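Local coordinates for protein purine phosphoribosyltransferase (Pyrococcus horikoshii, PDB 1VDM) that probably transfers phosphoribosyl groups to or from purine bases as a type I phosphoribosyltransferase, at residues A14-A19 with A41-H46; K122-V127 with R135-I140; L53-V58 with I73-H78; L6-V11 with V141-E146. All coordinates share one frame; numbering follows the deposited sequence.

Interaction 1: residues A14-A19 with A41-H46; sequences AIFALA and AVRLSH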
loop_
_atom_site.group_PDB
_atom_site.type_symbol
_atom_site.label_atom_id
_atom_site.label_comp_id
_atom_site.label_asym_id
_atom_site.label_seq_id
_atom_site.Cartn_x
_atom_site.Cartn_y
_atom_site.Cartn_z
ATOM N N ALA G 14 21.428 19.957 -16.254
ATOM C CA ALA G 14 21.838 21.322 -16.541
ATOM C C ALA G 14 21.478 22.219 -15.372
ATOM O O ALA G 14 22.251 23.098 -14.993
ATOM C CB ALA G 14 21.154 21.823 -17.807
ATOM N N ILE G 15 20.292 22.004 -14.811
ATOM C CA ILE G 15 19.839 22.803 -13.681
ATOM C C ILE G 15 20.689 22.529 -12.446
ATOM O O ILE G 15 20.988 23.445 -11.688
ATOM C CB ILE G 15 18.365 22.510 -13.346
ATOM C CG1 ILE G 15 17.465 23.070 -14.440
ATOM C CG2 ILE G 15 17.995 23.126 -11.997
ATOM C CD1 ILE G 15 16.001 22.795 -14.198
ATOM N N PHE G 16 21.079 21.271 -12.248
ATOM C CA PHE G 16 21.904 20.914 -11.096
ATOM C C PHE G 16 23.275 21.566 -11.192
ATOM O O PHE G 16 23.823 22.027 -10.182
ATOM C CB PHE G 16 22.046 19.382 -10.960
ATOM C CG PHE G 16 20.932 18.738 -10.161
ATOM C CD1 PHE G 16 20.718 19.091 -8.825
ATOM C CD2 PHE G 16 20.069 17.806 -10.752
ATOM C CE1 PHE G 16 19.652 18.527 -8.085
ATOM C CE2 PHE G 16 19.005 17.240 -10.022
ATOM C CZ PHE G 16 18.800 17.606 -8.685
ATOM N N ALA G 17 23.816 21.616 -12.406
ATOM C CA ALA G 17 25.120 22.229 -12.650
ATOM C C ALA G 17 25.057 23.726 -12.352
ATOM O O ALA G 17 25.945 24.288 -11.715
ATOM C CB ALA G 17 25.543 21.993 -14.095
ATOM N N LEU G 18 23.998 24.371 -12.815
ATOM C CA LEU G 18 23.828 25.791 -12.587
ATOM C C LEU G 18 23.730 26.057 -11.094
ATOM O O LEU G 18 24.337 26.994 -10.584
ATOM C CB LEU G 18 22.565 26.292 -13.302
ATOM C CG LEU G 18 22.629 26.200 -14.830
ATOM C CD1 LEU G 18 21.237 26.352 -15.441
ATOM C CD2 LEU G 18 23.572 27.277 -15.357
ATOM N N ALA G 19 22.961 25.228 -10.396
ATOM C CA ALA G 19 22.780 25.369 -8.952
ATOM C C ALA G 19 24.111 25.443 -8.219
ATOM O O ALA G 19 24.338 26.366 -7.446
ATOM C CB ALA G 19 21.962 24.209 -8.410
ATOM N N ALA G 41 13.488 27.964 -13.204
ATOM C CA ALA G 41 13.253 28.871 -12.085
ATOM C C ALA G 41 12.694 28.160 -10.856
ATOM O O ALA G 41 13.257 28.262 -9.769
ATOM C CB ALA G 41 12.312 29.986 -12.508
ATOM N N VAL G 42 11.582 27.451 -11.032
ATOM C CA VAL G 42 10.957 26.719 -9.936
ATOM C C VAL G 42 11.953 25.734 -9.330
ATOM O O VAL G 42 12.130 25.701 -8.118
ATOM C CB VAL G 42 9.683 25.954 -10.413
ATOM C CG1 VAL G 42 9.282 24.897 -9.401
ATOM C CG2 VAL G 42 8.543 26.936 -10.591
ATOM N N ARG G 43 12.600 24.942 -10.178
ATOM C CA ARG G 43 13.577 23.973 -9.713
ATOM C C ARG G 43 14.709 24.643 -8.925
ATOM O O ARG G 43 15.091 24.157 -7.856
ATOM C CB ARG G 43 14.141 23.182 -10.893
ATOM C CG ARG G 43 13.231 22.057 -11.369
ATOM C CD ARG G 43 13.963 20.722 -11.302
ATOM N NE ARG G 43 14.542 20.533 -9.972
ATOM C CZ ARG G 43 15.510 19.673 -9.690
ATOM N NH1 ARG G 43 16.015 18.908 -10.644
ATOM N NH2 ARG G 43 15.985 19.593 -8.454
ATOM N N LEU G 44 15.233 25.757 -9.433
ATOM C CA LEU G 44 16.305 26.463 -8.735
ATOM C C LEU G 44 15.812 27.058 -7.410
ATOM O O LEU G 44 16.574 27.173 -6.446
ATOM C CB LEU G 44 16.893 27.571 -9.621
ATOM C CG LEU G 44 17.801 27.135 -10.777
ATOM C CD1 LEU G 44 18.151 28.351 -11.636
ATOM C CD2 LEU G 44 19.067 26.477 -10.241
ATOM N N SER G 45 14.539 27.440 -7.364
ATOM C CA SER G 45 13.972 27.994 -6.138
ATOM C C SER G 45 14.040 26.941 -5.027
ATOM O O SER G 45 14.347 27.258 -3.881
ATOM C CB SER G 45 12.520 28.407 -6.354
ATOM O OG SER G 45 11.979 28.945 -5.162
ATOM N N HIS G 46 13.749 25.693 -5.385
ATOM C CA HIS G 46 13.779 24.572 -4.453
ATOM C C HIS G 46 15.217 24.181 -4.098
ATOM O O HIS G 46 15.579 24.142 -2.926
ATOM C CB HIS G 46 13.060 23.358 -5.063
ATOM C CG HIS G 46 11.567 23.481 -5.088
ATOM N ND1 HIS G 46 10.784 23.286 -3.971
ATOM C CD2 HIS G 46 10.712 23.777 -6.097
ATOM C CE1 HIS G 46 9.512 23.455 -4.289
ATOM N NE2 HIS G 46 9.441 23.753 -5.573
#

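Interaction 2: residues K122-V127 with R135-I140; sequences KPWTSV and RTEKWI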
loop_
_atom_site.group_PDB
_atom_site.type_symbol
_atom_site.label_atom_id
_atom_site.label_comp_id
_atom_site.label_asym_id
_atom_site.label_seq_id
_atom_site.Cartn_x
_atom_site.Cartn_y
_atom_site.Cartn_z
ATOM N N LYS G 122 22.387 31.448 -27.579
ATOM C CA LYS G 122 22.734 31.425 -28.990
ATOM C C LYS G 122 23.796 32.504 -29.222
ATOM O O LYS G 122 23.685 33.618 -28.705
ATOM C CB LYS G 122 21.473 31.639 -29.825
ATOM C CG LYS G 122 20.569 30.409 -29.785
ATOM C CD LYS G 122 19.188 30.673 -30.330
ATOM C CE LYS G 122 18.424 29.373 -30.506
ATOM N NZ LYS G 122 17.098 29.594 -31.138
ATOM N N PRO G 123 24.850 32.169 -29.986
ATOM C CA PRO G 123 25.996 33.018 -30.338
ATOM C C PRO G 123 25.777 34.519 -30.539
ATOM O O PRO G 123 26.594 35.336 -30.114
ATOM C CB PRO G 123 26.542 32.349 -31.595
ATOM C CG PRO G 123 26.275 30.910 -31.343
ATOM C CD PRO G 123 24.864 30.930 -30.789
ATOM N N TRP G 124 24.676 34.885 -31.175
ATOM C CA TRP G 124 24.410 36.283 -31.467
ATOM C C TRP G 124 23.714 37.114 -30.410
ATOM O O TRP G 124 23.687 38.341 -30.513
ATOM C CB TRP G 124 23.582 36.377 -32.743
ATOM C CG TRP G 124 22.401 35.480 -32.731
ATOM C CD1 TRP G 124 21.229 35.681 -32.071
ATOM C CD2 TRP G 124 22.284 34.209 -33.387
ATOM N NE1 TRP G 124 20.385 34.616 -32.271
ATOM C CE2 TRP G 124 21.007 33.697 -33.075
ATOM C CE3 TRP G 124 23.135 33.454 -34.207
ATOM C CZ2 TRP G 124 20.557 32.460 -33.555
ATOM C CZ3 TRP G 124 22.690 32.224 -34.683
ATOM C CH2 TRP G 124 21.411 31.740 -34.355
ATOM N N THR G 125 23.152 36.459 -29.400
ATOM C CA THR G 125 22.435 37.158 -28.333
ATOM C C THR G 125 23.116 38.455 -27.879
ATOM O O THR G 125 24.341 38.563 -27.878
ATOM C CB THR G 125 22.281 36.251 -27.104
ATOM O OG1 THR G 125 21.497 36.924 -26.115
ATOM C CG2 THR G 125 23.640 35.926 -26.516
ATOM N N SER G 126 22.309 39.437 -27.491
ATOM C CA SER G 126 22.837 40.707 -27.020
ATOM C C SER G 126 22.991 40.662 -25.500
ATOM O O SER G 126 23.398 41.643 -24.878
ATOM C CB SER G 126 21.899 41.852 -27.405
ATOM O OG SER G 126 20.686 41.786 -26.674
ATOM N N VAL G 127 22.643 39.520 -24.910
ATOM C CA VAL G 127 22.751 39.329 -23.466
ATOM C C VAL G 127 23.290 37.942 -23.148
ATOM O O VAL G 127 22.529 36.974 -23.022
ATOM C CB VAL G 127 21.386 39.500 -22.753
ATOM C CG1 VAL G 127 21.492 39.037 -21.310
ATOM C CG2 VAL G 127 20.965 40.958 -22.783
ATOM N N ARG G 135 25.068 25.656 -25.900
ATOM C CA ARG G 135 25.304 26.645 -26.926
ATOM C C ARG G 135 24.986 26.050 -28.282
ATOM O O ARG G 135 25.447 24.975 -28.642
ATOM C CB ARG G 135 26.778 27.052 -26.866
ATOM C CG ARG G 135 27.129 28.121 -27.901
ATOM C CD ARG G 135 28.639 28.203 -28.155
ATOM N NE ARG G 135 29.082 29.600 -28.192
ATOM C CZ ARG G 135 29.589 30.057 -29.352
ATOM N NH1 ARG G 135 29.663 29.258 -30.403
ATOM N NH2 ARG G 135 30.018 31.319 -29.435
ATOM N N THR G 136 24.111 26.747 -28.997
ATOM C CA THR G 136 23.649 26.253 -30.292
ATOM C C THR G 136 23.078 27.372 -31.155
ATOM O O THR G 136 22.735 28.443 -30.653
ATOM C CB THR G 136 22.541 25.166 -30.121
ATOM O OG1 THR G 136 22.207 24.610 -31.400
ATOM C CG2 THR G 136 21.282 25.775 -29.506
ATOM N N GLU G 137 22.981 27.118 -32.455
ATOM C CA GLU G 137 22.416 28.100 -33.375
ATOM C C GLU G 137 21.045 27.613 -33.844
ATOM O O GLU G 137 20.253 28.381 -34.396
ATOM C CB GLU G 137 23.345 28.305 -34.573
ATOM C CG GLU G 137 24.683 28.961 -34.220
ATOM C CD GLU G 137 25.578 29.185 -35.441
ATOM O OE1 GLU G 137 26.705 29.712 -35.270
ATOM O OE2 GLU G 137 25.157 28.834 -36.570
ATOM N N LYS G 138 20.767 26.335 -33.603
ATOM C CA LYS G 138 19.500 25.738 -33.995
ATOM C C LYS G 138 18.365 26.160 -33.079
ATOM O O LYS G 138 18.586 26.785 -32.035
ATOM C CB LYS G 138 19.600 24.217 -33.969
ATOM C CG LYS G 138 20.615 23.629 -34.924
ATOM C CD LYS G 138 20.446 22.123 -34.987
ATOM C CE LYS G 138 21.489 21.479 -35.869
ATOM N NZ LYS G 138 21.354 19.996 -35.849
ATOM N N TRP G 139 17.140 25.836 -33.483
ATOM C CA TRP G 139 15.989 26.146 -32.651
ATOM C C TRP G 139 15.891 25.002 -31.637
ATOM O O TRP G 139 16.004 23.818 -31.998
ATOM C CB TRP G 139 14.709 26.239 -33.483
ATOM C CG TRP G 139 13.472 26.422 -32.645
ATOM C CD1 TRP G 139 12.647 25.440 -32.175
ATOM C CD2 TRP G 139 12.947 27.658 -32.142
ATOM N NE1 TRP G 139 11.641 25.986 -31.410
ATOM C CE2 TRP G 139 11.800 27.346 -31.375
ATOM C CE3 TRP G 139 13.333 29.000 -32.264
ATOM C CZ2 TRP G 139 11.036 28.324 -30.735
ATOM C CZ3 TRP G 139 12.571 29.975 -31.624
ATOM C CH2 TRP G 139 11.434 29.629 -30.869
ATOM N N ILE G 140 15.710 25.360 -30.369
ATOM C CA ILE G 140 15.624 24.360 -29.313
ATOM C C ILE G 140 14.199 24.027 -28.886
ATOM O O ILE G 140 13.427 24.913 -28.507
ATOM C CB ILE G 140 16.379 24.804 -28.040
ATOM C CG1 ILE G 140 17.782 25.280 -28.395
ATOM C CG2 ILE G 140 16.480 23.630 -27.062
ATOM C CD1 ILE G 140 18.491 25.921 -27.242
HETATM O O HOH W 1 17.481 29.386 -34.142
#

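Interaction 3: residues L53-V58 with I73-H78; sequences LKVIDV and ITIPIH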
loop_
_atom_site.group_PDB
_atom_site.type_symbol
_atom_site.label_atom_id
_atom_site.label_comp_id
_atom_site.label_asym_id
_atom_site.label_seq_id
_atom_site.Cartn_x
_atom_site.Cartn_y
_atom_site.Cartn_z
ATOM N N LEU G 53 10.464 33.270 -5.141
ATOM C CA LEU G 53 10.385 33.267 -6.594
ATOM C C LEU G 53 9.416 34.321 -7.117
ATOM O O LEU G 53 8.243 34.348 -6.737
ATOM C CB LEU G 53 9.939 31.896 -7.103
ATOM C CG LEU G 53 9.751 31.796 -8.619
ATOM C CD1 LEU G 53 11.101 31.928 -9.304
ATOM C CD2 LEU G 53 9.112 30.475 -8.980
ATOM N N LYS G 54 9.917 35.195 -7.982
ATOM C CA LYS G 54 9.085 36.225 -8.582
ATOM C C LYS G 54 8.915 35.895 -10.065
ATOM O O LYS G 54 9.852 35.432 -10.718
ATOM C CB LYS G 54 9.720 37.605 -8.395
ATOM C CG LYS G 54 9.562 38.136 -6.981
ATOM C CD LYS G 54 10.116 39.540 -6.822
ATOM C CE LYS G 54 9.836 40.079 -5.422
ATOM N NZ LYS G 54 8.376 40.137 -5.121
ATOM N N VAL G 55 7.712 36.103 -10.586
ATOM C CA VAL G 55 7.452 35.804 -11.984
ATOM C C VAL G 55 7.194 37.037 -12.840
ATOM O O VAL G 55 6.455 37.946 -12.452
ATOM C CB VAL G 55 6.256 34.851 -12.127
ATOM C CG1 VAL G 55 5.937 34.628 -13.595
ATOM C CG2 VAL G 55 6.576 33.529 -11.454
ATOM N N ILE G 56 7.825 37.066 -14.010
ATOM C CA ILE G 56 7.635 38.166 -14.944
ATOM C C ILE G 56 7.328 37.580 -16.318
ATOM O O ILE G 56 7.895 36.557 -16.702
ATOM C CB ILE G 56 8.891 39.072 -15.029
ATOM C CG1 ILE G 56 8.529 40.375 -15.749
ATOM C CG2 ILE G 56 10.022 38.346 -15.754
ATOM C CD1 ILE G 56 9.534 41.500 -15.555
ATOM N N ASP G 57 6.408 38.210 -17.040
ATOM C CA ASP G 57 6.040 37.753 -18.379
ATOM C C ASP G 57 6.135 38.931 -19.338
ATOM O O ASP G 57 5.447 39.941 -19.170
ATOM C CB ASP G 57 4.612 37.185 -18.394
ATOM C CG ASP G 57 4.337 36.288 -19.607
ATOM O OD1 ASP G 57 3.248 35.664 -19.650
ATOM O OD2 ASP G 57 5.204 36.198 -20.509
ATOM N N VAL G 58 7.006 38.802 -20.330
ATOM C CA VAL G 58 7.190 39.849 -21.326
ATOM C C VAL G 58 6.681 39.344 -22.669
ATOM O O VAL G 58 7.005 38.235 -23.090
ATOM C CB VAL G 58 8.673 40.244 -21.454
ATOM C CG1 VAL G 58 8.824 41.363 -22.464
ATOM C CG2 VAL G 58 9.210 40.681 -20.100
ATOM N N ILE G 73 4.340 44.008 -20.796
ATOM C CA ILE G 73 4.509 43.152 -19.629
ATOM C C ILE G 73 3.202 42.550 -19.122
ATOM O O ILE G 73 2.436 43.208 -18.417
ATOM C CB ILE G 73 5.197 43.923 -18.490
ATOM C CG1 ILE G 73 6.586 44.373 -18.957
ATOM C CG2 ILE G 73 5.311 43.045 -17.253
ATOM C CD1 ILE G 73 7.434 45.023 -17.886
ATOM N N THR G 74 2.971 41.290 -19.493
ATOM C CA THR G 74 1.777 40.530 -19.113
ATOM C C THR G 74 1.678 40.347 -17.599
ATOM O O THR G 74 0.678 40.715 -16.983
ATOM C CB THR G 74 1.784 39.121 -19.763
ATOM O OG1 THR G 74 2.447 39.176 -21.030
ATOM C CG2 THR G 74 0.357 38.608 -19.958
ATOM N N ILE G 75 2.717 39.754 -17.017
ATOM C CA ILE G 75 2.779 39.517 -15.581
ATOM C C ILE G 75 3.957 40.296 -15.008
ATOM O O ILE G 75 5.115 39.988 -15.287
ATOM C CB ILE G 75 2.978 38.026 -15.272
ATOM C CG1 ILE G 75 1.851 37.209 -15.905
ATOM C CG2 ILE G 75 3.014 37.812 -13.765
ATOM C CD1 ILE G 75 2.011 35.717 -15.730
ATOM N N PRO G 76 3.673 41.320 -14.192
ATOM C CA PRO G 76 4.717 42.145 -13.585
ATOM C C PRO G 76 5.276 41.582 -12.288
ATOM O O PRO G 76 4.751 40.619 -11.734
ATOM C CB PRO G 76 3.996 43.458 -13.341
ATOM C CG PRO G 76 2.660 42.977 -12.886
ATOM C CD PRO G 76 2.339 41.867 -13.884
ATOM N N ILE G 77 6.355 42.195 -11.821
ATOM C CA ILE G 77 6.970 41.812 -10.564
ATOM C C ILE G 77 6.896 43.075 -9.719
ATOM O O ILE G 77 6.975 44.181 -10.252
ATOM C CB ILE G 77 8.447 41.370 -10.744
ATOM C CG1 ILE G 77 9.247 42.449 -11.471
ATOM C CG2 ILE G 77 8.502 40.052 -11.497
ATOM C CD1 ILE G 77 10.700 42.087 -11.664
ATOM N N HIS G 78 6.721 42.919 -8.412
ATOM C CA HIS G 78 6.627 44.079 -7.534
ATOM C C HIS G 78 7.563 44.012 -6.331
ATOM O O HIS G 78 8.363 43.087 -6.213
ATOM C CB HIS G 78 5.181 44.258 -7.069
ATOM C CG HIS G 78 4.276 44.831 -8.117
ATOM N ND1 HIS G 78 4.453 46.093 -8.643
ATOM C CD2 HIS G 78 3.177 44.322 -8.724
ATOM C CE1 HIS G 78 3.501 46.338 -9.526
ATOM N NE2 HIS G 78 2.714 45.279 -9.594
#

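Interaction 4: residues L6-V11 with V141-E146; sequences LTWWQV and VFPWEE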
loop_
_atom_site.group_PDB
_atom_site.type_symbol
_atom_site.label_atom_id
_atom_site.label_comp_id
_atom_site.label_asym_id
_atom_site.label_seq_id
_atom_site.Cartn_x
_atom_site.Cartn_y
_atom_site.Cartn_z
ATOM N N LEU G 6 15.956 18.841 -26.413
ATOM C CA LEU G 6 16.484 18.633 -25.065
ATOM C C LEU G 6 15.600 17.693 -24.235
ATOM O O LEU G 6 14.408 17.912 -24.061
ATOM C CB LEU G 6 16.587 19.995 -24.377
ATOM C CG LEU G 6 17.867 20.746 -24.752
ATOM C CD1 LEU G 6 18.128 21.944 -23.837
ATOM C CD2 LEU G 6 19.114 19.867 -24.676
ATOM N N THR G 7 16.172 16.620 -23.678
ATOM C CA THR G 7 15.418 15.693 -22.812
ATOM C C THR G 7 15.257 16.286 -21.411
ATOM O O THR G 7 15.931 17.256 -21.060
ATOM C CB THR G 7 16.138 14.356 -22.618
ATOM O OG1 THR G 7 17.303 14.562 -21.813
ATOM C CG2 THR G 7 16.525 13.759 -23.936
ATOM N N TRP G 8 14.364 15.708 -20.611
ATOM C CA TRP G 8 14.171 16.199 -19.241
ATOM C C TRP G 8 15.423 15.922 -18.402
ATOM O O TRP G 8 15.767 16.718 -17.538
ATOM C CB TRP G 8 12.949 15.549 -18.571
ATOM C CG TRP G 8 11.649 16.241 -18.837
ATOM C CD1 TRP G 8 10.604 15.760 -19.573
ATOM C CD2 TRP G 8 11.252 17.538 -18.378
ATOM N NE1 TRP G 8 9.583 16.676 -19.604
ATOM C CE2 TRP G 8 9.951 17.777 -18.880
ATOM C CE3 TRP G 8 11.865 18.523 -17.595
ATOM C CZ2 TRP G 8 9.252 18.960 -18.627
ATOM C CZ3 TRP G 8 11.172 19.703 -17.343
ATOM C CH2 TRP G 8 9.875 19.911 -17.861
ATOM N N TRP G 9 16.098 14.803 -18.664
ATOM C CA TRP G 9 17.305 14.481 -17.912
ATOM C C TRP G 9 18.382 15.514 -18.262
ATOM O O TRP G 9 19.180 15.903 -17.392
ATOM C CB TRP G 9 17.804 13.061 -18.220
ATOM C CG TRP G 9 18.961 12.565 -17.348
ATOM C CD1 TRP G 9 19.950 11.707 -17.732
ATOM C CD2 TRP G 9 19.234 12.890 -15.965
ATOM N NE1 TRP G 9 20.823 11.482 -16.691
ATOM C CE2 TRP G 9 20.409 12.195 -15.597
ATOM C CE3 TRP G 9 18.601 13.701 -15.010
ATOM C CZ2 TRP G 9 20.971 12.286 -14.316
ATOM C CZ3 TRP G 9 19.157 13.795 -13.743
ATOM C CH2 TRP G 9 20.336 13.088 -13.406
ATOM N N GLN G 10 18.397 15.965 -19.522
ATOM C CA GLN G 10 19.350 16.981 -19.937
ATOM C C GLN G 10 19.038 18.267 -19.195
ATOM O O GLN G 10 19.946 18.982 -18.775
ATOM C CB GLN G 10 19.289 17.237 -21.452
ATOM C CG GLN G 10 20.022 16.200 -22.298
ATOM C CD GLN G 10 19.920 16.480 -23.785
ATOM O OE1 GLN G 10 18.818 16.552 -24.336
ATOM N NE2 GLN G 10 21.071 16.637 -24.446
ATOM N N VAL G 11 17.758 18.571 -19.021
ATOM C CA VAL G 11 17.394 19.790 -18.315
ATOM C C VAL G 11 17.674 19.683 -16.808
ATOM O O VAL G 11 18.092 20.658 -16.178
ATOM C CB VAL G 11 15.904 20.163 -18.561
ATOM C CG1 VAL G 11 15.498 21.334 -17.680
ATOM C CG2 VAL G 11 15.710 20.538 -20.023
ATOM N N VAL G 141 13.858 22.745 -28.955
ATOM C CA VAL G 141 12.545 22.297 -28.507
ATOM C C VAL G 141 12.768 21.705 -27.123
ATOM O O VAL G 141 13.416 20.672 -26.980
ATOM C CB VAL G 141 11.946 21.202 -29.412
ATOM C CG1 VAL G 141 10.583 20.804 -28.883
ATOM C CG2 VAL G 141 11.838 21.701 -30.845
ATOM N N PHE G 142 12.251 22.377 -26.104
ATOM C CA PHE G 142 12.402 21.904 -24.735
ATOM C C PHE G 142 11.478 20.719 -24.421
ATOM O O PHE G 142 10.493 20.477 -25.131
ATOM C CB PHE G 142 12.169 23.058 -23.761
ATOM C CG PHE G 142 13.240 24.097 -23.806
ATOM C CD1 PHE G 142 13.034 25.307 -24.470
ATOM C CD2 PHE G 142 14.475 23.862 -23.204
ATOM C CE1 PHE G 142 14.049 26.277 -24.531
ATOM C CE2 PHE G 142 15.497 24.826 -23.261
ATOM C CZ PHE G 142 15.282 26.034 -23.925
ATOM N N PRO G 143 11.782 19.972 -23.337
ATOM C CA PRO G 143 10.995 18.802 -22.924
ATOM C C PRO G 143 9.534 19.123 -22.626
ATOM O O PRO G 143 8.674 18.253 -22.720
ATOM C CB PRO G 143 11.721 18.307 -21.672
ATOM C CG PRO G 143 13.026 19.017 -21.675
ATOM C CD PRO G 143 12.742 20.339 -22.281
ATOM N N TRP G 144 9.259 20.371 -22.265
ATOM C CA TRP G 144 7.896 20.791 -21.939
ATOM C C TRP G 144 7.148 21.474 -23.090
ATOM O O TRP G 144 6.077 22.049 -22.888
ATOM C CB TRP G 144 7.930 21.734 -20.740
ATOM C CG TRP G 144 8.607 23.030 -21.019
ATOM C CD1 TRP G 144 8.045 24.156 -21.570
ATOM C CD2 TRP G 144 9.982 23.358 -20.754
ATOM N NE1 TRP G 144 8.992 25.168 -21.662
ATOM C CE2 TRP G 144 10.186 24.703 -21.168
ATOM C CE3 TRP G 144 11.059 22.652 -20.207
ATOM C CZ2 TRP G 144 11.420 25.346 -21.047
ATOM C CZ3 TRP G 144 12.294 23.299 -20.088
ATOM C CH2 TRP G 144 12.459 24.630 -20.507
ATOM N N GLU G 145 7.716 21.426 -24.290
ATOM C CA GLU G 145 7.077 22.053 -25.444
ATOM C C GLU G 145 6.453 21.044 -26.404
ATOM O O GLU G 145 6.967 19.947 -26.584
ATOM C CB GLU G 145 8.091 22.943 -26.169
ATOM C CG GLU G 145 8.288 24.283 -25.474
ATOM C CD GLU G 145 9.483 25.078 -25.992
ATOM O OE1 GLU G 145 9.573 26.279 -25.649
ATOM O OE2 GLU G 145 10.327 24.505 -26.723
ATOM N N GLU G 146 5.333 21.417 -27.012
ATOM C CA GLU G 146 4.652 20.536 -27.968
ATOM C C GLU G 146 5.255 20.717 -29.377
ATOM O O GLU G 146 5.943 21.707 -29.639
ATOM C CB GLU G 146 3.144 20.840 -27.987
ATOM C CG GLU G 146 2.397 20.565 -26.660
ATOM C CD GLU G 146 2.893 21.423 -25.497
ATOM O OE1 GLU G 146 2.874 22.670 -25.615
ATOM O OE2 GLU G 146 3.304 20.856 -24.458
HETATM O O HOH W 2 12.320 18.358 -26.136
#

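Interaction 1: residues A14-A19 with A41-H46
Ile15 and Leu44 form the apolar heart of the packing between two helices of the type I phosphoribosyltransferase fold, 8-23 and 38-47, whose segment axes pass 10.2 Å apart at 47°. Leu44 CD2 lies 3.9 Å from Ile15 CG2 and meets Ala19 CB at 4.1 Å. Ile15 holds CG1 beside its backbone N (chi1 -70°), which carries CD1 to the aliphatic stem of Arg43, 3.8 Å from Arg43 CB. The second contact is aromatic to charged: Arg43 bends to offer the edge of its guanidinium to Phe16, with Phe16 CZ 3.5 Å from Arg43 NH2 and the two planes 80° apart. Arg43 NH1 is salt-bridged to Asp12 on helix 8-23, while the Phe16 ring stacks on Phe16 of a fourth subunit. A leucine at Arg43 would probably leave Asp12 without its arginine partner within the chain and open a gap beside Phe16. Apolar packing, with the guanidinium edge at Phe16, thus joins the segments, while Asp12 and, from a second subunit, Glu146 likely balance the buried charge.

Interaction 2: residues K122-V127 with R135-I140
Lys122 opens a type I beta turn, Lys122 to Thr125, and lays its extended side chain along the backbone of residues 136-138. Its CG sits 3.1 Å from Thr136 O, and Pro123 CD comes to 3.3 Å from the same oxygen. Pro123 CG lies over one face of the Arg135 guanidinium, toward its rim, and touches Glu137 CG at 3.8 Å, the two side chains crossing at about a right angle. Trp124 brings its ring edge to the Glu137 carbonyl, with Trp124 CH2 3.6 Å from Glu137 O. With CG between the backbone N and the carbonyl carbon (chi1 50°), the indole folds back and Lys122 CB lies over one face. Farther out, a water accepts from Lys122 NZ and donates to Glu137 O. Asp94 salt-bridges Lys122 NZ and accepts from Trp124 NE1. A methionine at Lys122 would probably leave Asp94 without its counter-charge and the water without its ammonium donor. An ST turn shapes the facing loop: Thr136 OG1 accepts from Lys138 N at 3.1 Å.

Interaction 3: residues L53-V58 with I73-H78
Asp57 faces both Thr74 and Ile75 in a classic beta bulge, where the chain leaving strand 70-73 turns a corner against strand 53-61 of the five-stranded sheet of the type I phosphoribosyltransferase fold. Asp57 N donates to Ile75 O at 2.8 Å, whereas the bonds from Thr74 N and Ile75 N to Asp57 O are weak. Ile75 O also receives a CA-H contact from Ile56 CA at 3.1 Å. The side chains of Asp57 and Thr74 lie side by side and point the same way, their CB atoms 3.7 Å apart; Lys59 NZ binds both Asp57 OD1 and Thr74 OG1. Beyond Pro76, Ile77 CG2 packs on Ile56 CB at 3.7 Å. Lys54 bends at chi4 (-60°), bringing its NZ to 3.1 Å from His78 O, above the carbonyl plane. His78 NE2 is hydrogen-bonded to His78 NE2 of a second subunit. Polar bonds thus pin the two ends, with isoleucine packing between them, and Lys59 probably offsets the charge of Asp57.

Interaction 4: residues L6-V11 with V141-E146
The start of helix 8-23, closed by a capping box, packs on a type I turn, Phe142 to Glu145; Leu6, Trp8 and Val11 meet Pro143. Leu6 N donates to Val141 O at 3.2 Å, just where the short parallel strands 3-5 and 139-141 end. A water bridges the same two residues, donating to Leu6 O at 3.0 Å and to Val141 O at 2.7 Å. Pro143 is wedged in from the turn: its CB lies over the five-membered ring of Trp8 as a CH-pi contact, and its CG touches Val11 CG2 at 3.5 Å. Trp144 CB rests 3.7 Å from Trp8 CZ2, the six-membered rings of the two tryptophans being inclined at 44°. Leu6 and Phe142 run side by side, with Leu6 CD1 3.9 Å from Phe142 CE2. A chi1 of 66° folds the Trp144 indole back over its own turn, one face over Phe142 CB. Glu145 OE2 accepts from Phe142 N, bracing the turn. Trp8 NE1 bonds to Asp12 of a second subunit, whose Trp8 stacks on this one, and Pro143 O accepts from Trp9 NE1 of a fifth. The helix start is a textbook capping box, with Gln10 N bonded to Thr7 OG1 and Thr7 N to Gln10 OE1.

How the interactions relate
From the N terminus, residues 6-11 open the longest loop, closed by interaction 4 some 130 residues later, and the other three contacts all fall within it. Interaction 1 comes first, joining helices 8-23 and 38-47, with strand 29-33 between them in the chain. Interaction 3 then closes the hairpin region between strand 53-61 and the chain after strand 70-73, and interaction 2 closes a short loop near the end. These three follow one another in series, and none cross. Interactions 1 and 3 touch where Ala41, Val42 and Ser45 pack on Leu53, linking helix to main sheet. Interactions 2 and 4 meet through Ile140 and Leu6, whereas interactions 2 and 3 lie on opposite sides of the chain's centre, with centres about 24 Å apart.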